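Local coordinates for protein pectinesterase 1 (Solanum lycopersicum, PDB 1XG2) that hydrolyses the methyl esters of pectin in the plant cell wall, releasing methanol, and is captured here in complex with a proteinaceous inhibitor, at residues 65-70 with 82-87; 71-74 with 78-81. All blocks are in the same frame, centred on the assembly; numbering follows the deposited sequence.

Overall arrangement
Strand 65-69 runs into a long excursion with no helix or strand in it, and the chain returns to the beta-helix at strand 85-87. Interaction 1, residues 65-70 with 82-87, closes this excursion at its base, where two different sheets of the right-handed parallel beta-helix meet. Interaction 2, residues 71-74 with 78-81, is formed within the same excursion and closes a shorter loop, so the two contacts nest without crossing. Their centres lie about 12 Å apart, and they join at Ser82, whose carbonyl O packs 3.6 Å from Leu71 CB. Together they connect the buried wall of the beta-helix with the surface that the inhibitor covers and that probably binds pectin.

Interaction 1 of 2, residues 65-70 with 82-87; sequences TTITGS and SATLAA
Ile67, Thr68 and Gly69 meet Thr84 in a buried van der Waals contact at a corner of the beta-helix, where strand 65-69 faces the short turn leading into strand 85-87. No hydrogen bond spans it, and Thr84 supplies most of the second side. The methyl Thr84 CG2 does the apolar work, lying 3.5 Å from Thr68 C and 3.6 Å from the carbonyl O of Ile67. Thr84 CG2 also meets Ile67 CG2 at 3.9 Å, the one place where two side chains touch. At Thr84, chi1 of -68° sets OG1 beside the backbone N and opposite the carbonyl carbon, leaving CG2 anti to N and facing Ile67. Thr84 OG1 sits 3.5 Å from Gly69 CA; the nearby Gly69 N is badly angled for a bond, and the hydroxyl instead hydrogen-bonds the carbonyl O of Gln100. The lack of a side chain at Gly69 lets Thr84 OG1 come this close to the backbone. A valine in place of Thr84 would probably leave the carbonyl of Gln100 without its hydroxyl mate at this buried corner. Farther in, Ile67 and Leu85 both rest on Ile99 of strand 98-101, the next rung of the sheet that holds 65-69. Such inward-facing aliphatic residues, stacked from one coil to the next beneath a turn between sheets, are typical of the right-handed parallel beta-helix of pectinesterases.

Interaction 2 of 2, residues 71-74 with 78-81; sequences LNVV and TTFR
Val73 and Thr79 make the closest approach between the two limbs of this surface loop: the methyl CG2 of Val73 lies 3.4 Å from Thr79 OG1 and 3.7 Å from Thr79 N. With CG1 anti to the backbone N (chi1 160°), Val73 CG2 falls opposite the carbonyl carbon and also comes to 4.1 Å from Thr78 C. At the other end of the contact, Leu71 extends CD1 to 3.7 Å from the carbonyl O of Arg81. These are packing contacts, with no hydrogen bond between the limbs. The second limb is instead shaped from within: Thr78 OG1 accepts from the backbone N of Arg81 at 3.1 Å and 153°, an ST motif that links the two ends of residues 78-81. On the first limb, Asn72 bonds through ND2 to the carbonyl O of Ser70 and through OD1 to the N of Asp75, so that it is tied to the chain on both sides of itself, just before Val73. Beyond this shell, Val73 pairs through its backbone with Gln109, and the hydroxyl of Thr78 also hydrogen-bonds Thr74 OG1 of the inhibitor chain. The side chain of Thr79, a substrate-binding residue by similarity, comes within about 3 Å of those of Gln109 and of Asp132, the predicted proton donor. A methyl neither donates nor accepts a hydrogen bond, so Val73 CG2 meets the Thr79 hydroxyl by van der Waals contact alone, and any polar role of that hydroxyl must rest on other neighbours.

Interaction 1 of 2, residues 65-70 with 82-87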
ATOM      1  N   THR A  65     -16.405  14.076  11.795  1.00 15.52           N
ATOM      2  CA  THR A  65     -15.027  14.551  11.859  1.00 14.86           C
ATOM      3  C   THR A  65     -14.365  14.302  10.519  1.00 13.67           C
ATOM      4  O   THR A  65     -14.318  13.169  10.048  1.00 12.58           O
ATOM      5  CB  THR A  65     -14.220  13.854  12.983  1.00 15.01           C
ATOM      6  OG1 THR A  65     -14.775  14.164  14.261  1.00 15.96           O
ATOM      7  CG2 THR A  65     -12.813  14.437  13.087  1.00 14.88           C
ATOM      8  N   THR A  66     -13.858  15.367   9.906  1.00 13.10           N
ATOM      9  CA  THR A  66     -13.230  15.288   8.591  1.00 13.08           C
ATOM     10  C   THR A  66     -11.843  15.953   8.605  1.00 12.97           C
ATOM     11  O   THR A  66     -11.701  17.089   9.065  1.00 13.80           O
ATOM     12  CB  THR A  66     -14.112  16.010   7.568  1.00 13.26           C
ATOM     13  OG1 THR A  66     -15.360  15.327   7.420  1.00 12.80           O
ATOM     14  CG2 THR A  66     -13.515  15.953   6.199  1.00 12.15           C
ATOM     15  N   ILE A  67     -10.840  15.244   8.101  1.00 12.59           N
ATOM     16  CA  ILE A  67      -9.539  15.832   7.803  1.00 12.00           C
ATOM     17  C   ILE A  67      -9.519  16.021   6.310  1.00 12.13           C
ATOM     18  O   ILE A  67      -9.754  15.067   5.571  1.00 11.54           O
ATOM     19  CB  ILE A  67      -8.384  14.912   8.249  1.00 11.69           C
ATOM     20  CG1 ILE A  67      -8.630  14.393   9.655  1.00 11.01           C
ATOM     21  CG2 ILE A  67      -7.035  15.643   8.164  1.00 12.28           C
ATOM     22  CD1 ILE A  67      -8.849  15.469  10.724  1.00 12.69           C
ATOM     23  N   THR A  68      -9.238  17.245   5.849  1.00 12.04           N
ATOM     24  CA  THR A  68      -9.341  17.553   4.432  1.00 12.01           C
ATOM     25  C   THR A  68      -8.121  18.298   3.900  1.00 12.43           C
ATOM     26  O   THR A  68      -7.441  19.003   4.637  1.00 12.02           O
ATOM     27  CB  THR A  68     -10.654  18.318   4.130  1.00 12.62           C
ATOM     28  OG1 THR A  68     -10.852  18.444   2.707  1.00 13.93           O
ATOM     29  CG2 THR A  68     -10.636  19.734   4.668  1.00 13.57           C
ATOM     30  N   GLY A  69      -7.846  18.064   2.622  1.00 11.75           N
ATOM     31  CA  GLY A  69      -6.764  18.709   1.896  1.00 12.14           C
ATOM     32  C   GLY A  69      -7.042  18.614   0.412  1.00 12.26           C
ATOM     33  O   GLY A  69      -8.039  18.016   0.010  1.00 12.25           O
ATOM     34  N   SER A  70      -6.165  19.188  -0.411  1.00 12.55           N
ATOM     35  CA  SER A  70      -6.377  19.231  -1.859  1.00 13.15           C
ATOM     36  C   SER A  70      -5.089  19.170  -2.687  1.00 13.46           C
ATOM     37  O   SER A  70      -5.094  19.579  -3.857  1.00 14.27           O
ATOM     38  CB  SER A  70      -7.175  20.492  -2.247  1.00 13.36           C
ATOM     39  OG  SER A  70      -6.565  21.657  -1.720  1.00 14.75           O
ATOM     40  N   SER A  82       0.896  13.756  -1.910  1.00 13.64           N
ATOM     41  CA  SER A  82      -0.403  14.414  -2.082  1.00 13.53           C
ATOM     42  C   SER A  82      -1.421  14.066  -0.981  1.00 12.95           C
ATOM     43  O   SER A  82      -2.452  14.728  -0.860  1.00 13.21           O
ATOM     44  CB  SER A  82      -1.018  14.089  -3.458  1.00 13.47           C
ATOM     45  OG  SER A  82      -1.513  12.748  -3.551  1.00 12.64           O
ATOM     46  N   ALA A  83      -1.123  13.046  -0.179  1.00 12.75           N
ATOM     47  CA  ALA A  83      -2.064  12.551   0.837  1.00 11.93           C
ATOM     48  C   ALA A  83      -2.479  13.621   1.852  1.00 11.68           C
ATOM     49  O   ALA A  83      -1.643  14.292   2.430  1.00 10.88           O
ATOM     50  CB  ALA A  83      -1.456  11.372   1.567  1.00 11.68           C
ATOM     51  N   THR A  84      -3.778  13.752   2.079  1.00 11.23           N
ATOM     52  CA  THR A  84      -4.284  14.546   3.192  1.00 11.45           C
ATOM     53  C   THR A  84      -3.750  14.024   4.516  1.00 11.49           C
ATOM     54  O   THR A  84      -3.226  14.797   5.323  1.00 12.10           O
ATOM     55  CB  THR A  84      -5.821  14.540   3.166  1.00 10.94           C
ATOM     56  OG1 THR A  84      -6.258  15.267   2.013  1.00 11.41           O
ATOM     57  CG2 THR A  84      -6.416  15.274   4.349  1.00 12.26           C
ATOM     58  N   LEU A  85      -3.863  12.716   4.725  1.00 11.23           N
ATOM     59  CA  LEU A  85      -3.256  12.042   5.868  1.00 11.31           C
ATOM     60  C   LEU A  85      -2.398  10.864   5.392  1.00 10.42           C
ATOM     61  O   LEU A  85      -2.838  10.065   4.570  1.00  9.38           O
ATOM     62  CB  LEU A  85      -4.328  11.536   6.828  1.00 11.44           C
ATOM     63  CG  LEU A  85      -3.801  11.015   8.187  1.00 14.06           C
ATOM     64  CD1 LEU A  85      -4.749  11.344   9.330  1.00 16.81           C
ATOM     65  CD2 LEU A  85      -3.583   9.542   8.172  1.00 16.53           C
ATOM     66  N   ALA A  86      -1.173  10.782   5.911  1.00 10.23           N
ATOM     67  CA  ALA A  86      -0.215   9.723   5.574  1.00 10.14           C
ATOM     68  C   ALA A  86       0.277   9.112   6.885  1.00 10.63           C
ATOM     69  O   ALA A  86       0.624   9.840   7.805  1.00  9.75           O
ATOM     70  CB  ALA A  86       0.956  10.297   4.805  1.00 10.32           C
ATOM     71  N   ALA A  87       0.302   7.784   6.980  1.00 10.97           N
ATOM     72  CA  ALA A  87       0.716   7.109   8.209  1.00 11.67           C
ATOM     73  C   ALA A  87       1.610   5.914   7.907  1.00 12.51           C
ATOM     74  O   ALA A  87       1.263   5.061   7.101  1.00 12.59           O
ATOM     75  CB  ALA A  87      -0.494   6.657   8.990  1.00 11.99           C
TER

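Interaction 2 of 2, residues 71-74 with 78-81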
ATOM      1  N   LEU A  71      -4.000  18.644  -2.116  1.00 13.74           N
ATOM      2  CA  LEU A  71      -2.754  18.474  -2.877  1.00 14.39           C
ATOM      3  C   LEU A  71      -2.950  17.449  -3.986  1.00 14.67           C
ATOM      4  O   LEU A  71      -3.732  16.513  -3.853  1.00 14.14           O
ATOM      5  CB  LEU A  71      -1.577  18.081  -1.978  1.00 14.21           C
ATOM      6  CG  LEU A  71      -1.336  18.966  -0.766  1.00 15.20           C
ATOM      7  CD1 LEU A  71      -0.241  18.353   0.092  1.00 16.35           C
ATOM      8  CD2 LEU A  71      -0.995  20.412  -1.164  1.00 17.55           C
ATOM      9  N   ASN A  72      -2.229  17.638  -5.087  1.00 14.72           N
ATOM     10  CA  ASN A  72      -2.495  16.897  -6.304  1.00 15.07           C
ATOM     11  C   ASN A  72      -1.348  17.010  -7.289  1.00 15.40           C
ATOM     12  O   ASN A  72      -0.513  17.914  -7.199  1.00 15.30           O
ATOM     13  CB  ASN A  72      -3.798  17.374  -6.950  1.00 14.97           C
ATOM     14  CG  ASN A  72      -3.739  18.835  -7.392  1.00 15.75           C
ATOM     15  OD1 ASN A  72      -3.273  19.133  -8.488  1.00 16.60           O
ATOM     16  ND2 ASN A  72      -4.216  19.740  -6.542  1.00 12.79           N
ATOM     17  N   VAL A  73      -1.333  16.097  -8.245  1.00 16.33           N
ATOM     18  CA  VAL A  73      -0.235  15.981  -9.195  1.00 17.20           C
ATOM     19  C   VAL A  73      -0.234  17.140 -10.189  1.00 17.80           C
ATOM     20  O   VAL A  73       0.830  17.628 -10.573  1.00 17.94           O
ATOM     21  CB  VAL A  73      -0.275  14.590  -9.915  1.00 17.29           C
ATOM     22  CG1 VAL A  73       0.514  14.577 -11.222  1.00 18.37           C
ATOM     23  CG2 VAL A  73       0.267  13.512  -8.972  1.00 17.46           C
ATOM     24  N   VAL A  74      -1.410  17.587 -10.596  1.00 18.27           N
ATOM     25  CA  VAL A  74      -1.495  18.691 -11.550  1.00 19.21           C
ATOM     26  C   VAL A  74      -0.819  19.968 -11.016  1.00 20.00           C
ATOM     27  O   VAL A  74      -0.120  20.665 -11.769  1.00 20.10           O
ATOM     28  CB  VAL A  74      -2.951  18.935 -11.987  1.00 19.49           C
ATOM     29  CG1 VAL A  74      -3.168  20.378 -12.510  1.00 20.17           C
ATOM     30  CG2 VAL A  74      -3.340  17.904 -13.041  1.00 19.33           C
ATOM     31  N   THR A  78       3.907  15.177  -5.860  1.00 15.71           N
ATOM     32  CA  THR A  78       3.932  13.766  -6.218  1.00 15.53           C
ATOM     33  C   THR A  78       2.681  13.124  -5.635  1.00 14.94           C
ATOM     34  O   THR A  78       2.083  13.635  -4.673  1.00 15.03           O
ATOM     35  CB  THR A  78       5.158  13.025  -5.677  1.00 15.60           C
ATOM     36  OG1 THR A  78       5.116  12.999  -4.249  1.00 14.94           O
ATOM     37  CG2 THR A  78       6.460  13.745  -6.023  1.00 17.08           C
ATOM     38  N   THR A  79       2.291  12.010  -6.228  1.00 14.65           N
ATOM     39  CA  THR A  79       1.215  11.191  -5.711  1.00 14.39           C
ATOM     40  C   THR A  79       1.469  10.846  -4.251  1.00 14.53           C
ATOM     41  O   THR A  79       0.601  11.025  -3.416  1.00 15.09           O
ATOM     42  CB  THR A  79       1.093   9.912  -6.575  1.00 14.67           C
ATOM     43  OG1 THR A  79       0.832  10.275  -7.947  1.00 13.98           O
ATOM     44  CG2 THR A  79      -0.114   9.078  -6.154  1.00 14.45           C
ATOM     45  N   PHE A  80       2.680  10.381  -3.951  1.00 14.38           N
ATOM     46  CA  PHE A  80       3.053   9.941  -2.613  1.00 14.80           C
ATOM     47  C   PHE A  80       2.844  11.047  -1.581  1.00 14.80           C
ATOM     48  O   PHE A  80       2.326  10.794  -0.507  1.00 14.51           O
ATOM     49  CB  PHE A  80       4.519   9.446  -2.631  1.00 14.52           C
ATOM     50  CG  PHE A  80       5.015   8.897  -1.318  1.00 13.39           C
ATOM     51  CD1 PHE A  80       5.726   9.694  -0.440  1.00 13.24           C
ATOM     52  CD2 PHE A  80       4.826   7.562  -0.995  1.00 13.54           C
ATOM     53  CE1 PHE A  80       6.214   9.177   0.763  1.00 13.00           C
ATOM     54  CE2 PHE A  80       5.308   7.034   0.199  1.00 13.92           C
ATOM     55  CZ  PHE A  80       6.003   7.842   1.083  1.00 13.90           C
ATOM     56  N   ARG A  81       3.226  12.276  -1.922  1.00 15.50           N
ATOM     57  CA  ARG A  81       3.151  13.407  -0.987  1.00 16.13           C
ATOM     58  C   ARG A  81       1.842  14.221  -1.096  1.00 15.16           C
ATOM     59  O   ARG A  81       1.713  15.257  -0.443  1.00 15.15           O
ATOM     60  CB  ARG A  81       4.357  14.341  -1.182  1.00 16.89           C
ATOM     61  CG  ARG A  81       5.646  13.846  -0.592  1.00 21.61           C
ATOM     62  CD  ARG A  81       6.792  14.856  -0.742  1.00 28.05           C
ATOM     63  NE  ARG A  81       6.671  15.931   0.253  1.00 33.02           N
ATOM     64  CZ  ARG A  81       7.201  17.156   0.146  1.00 37.40           C
ATOM     65  NH1 ARG A  81       7.922  17.514  -0.916  1.00 38.93           N
ATOM     66  NH2 ARG A  81       6.998  18.041   1.121  1.00 39.32           N
TER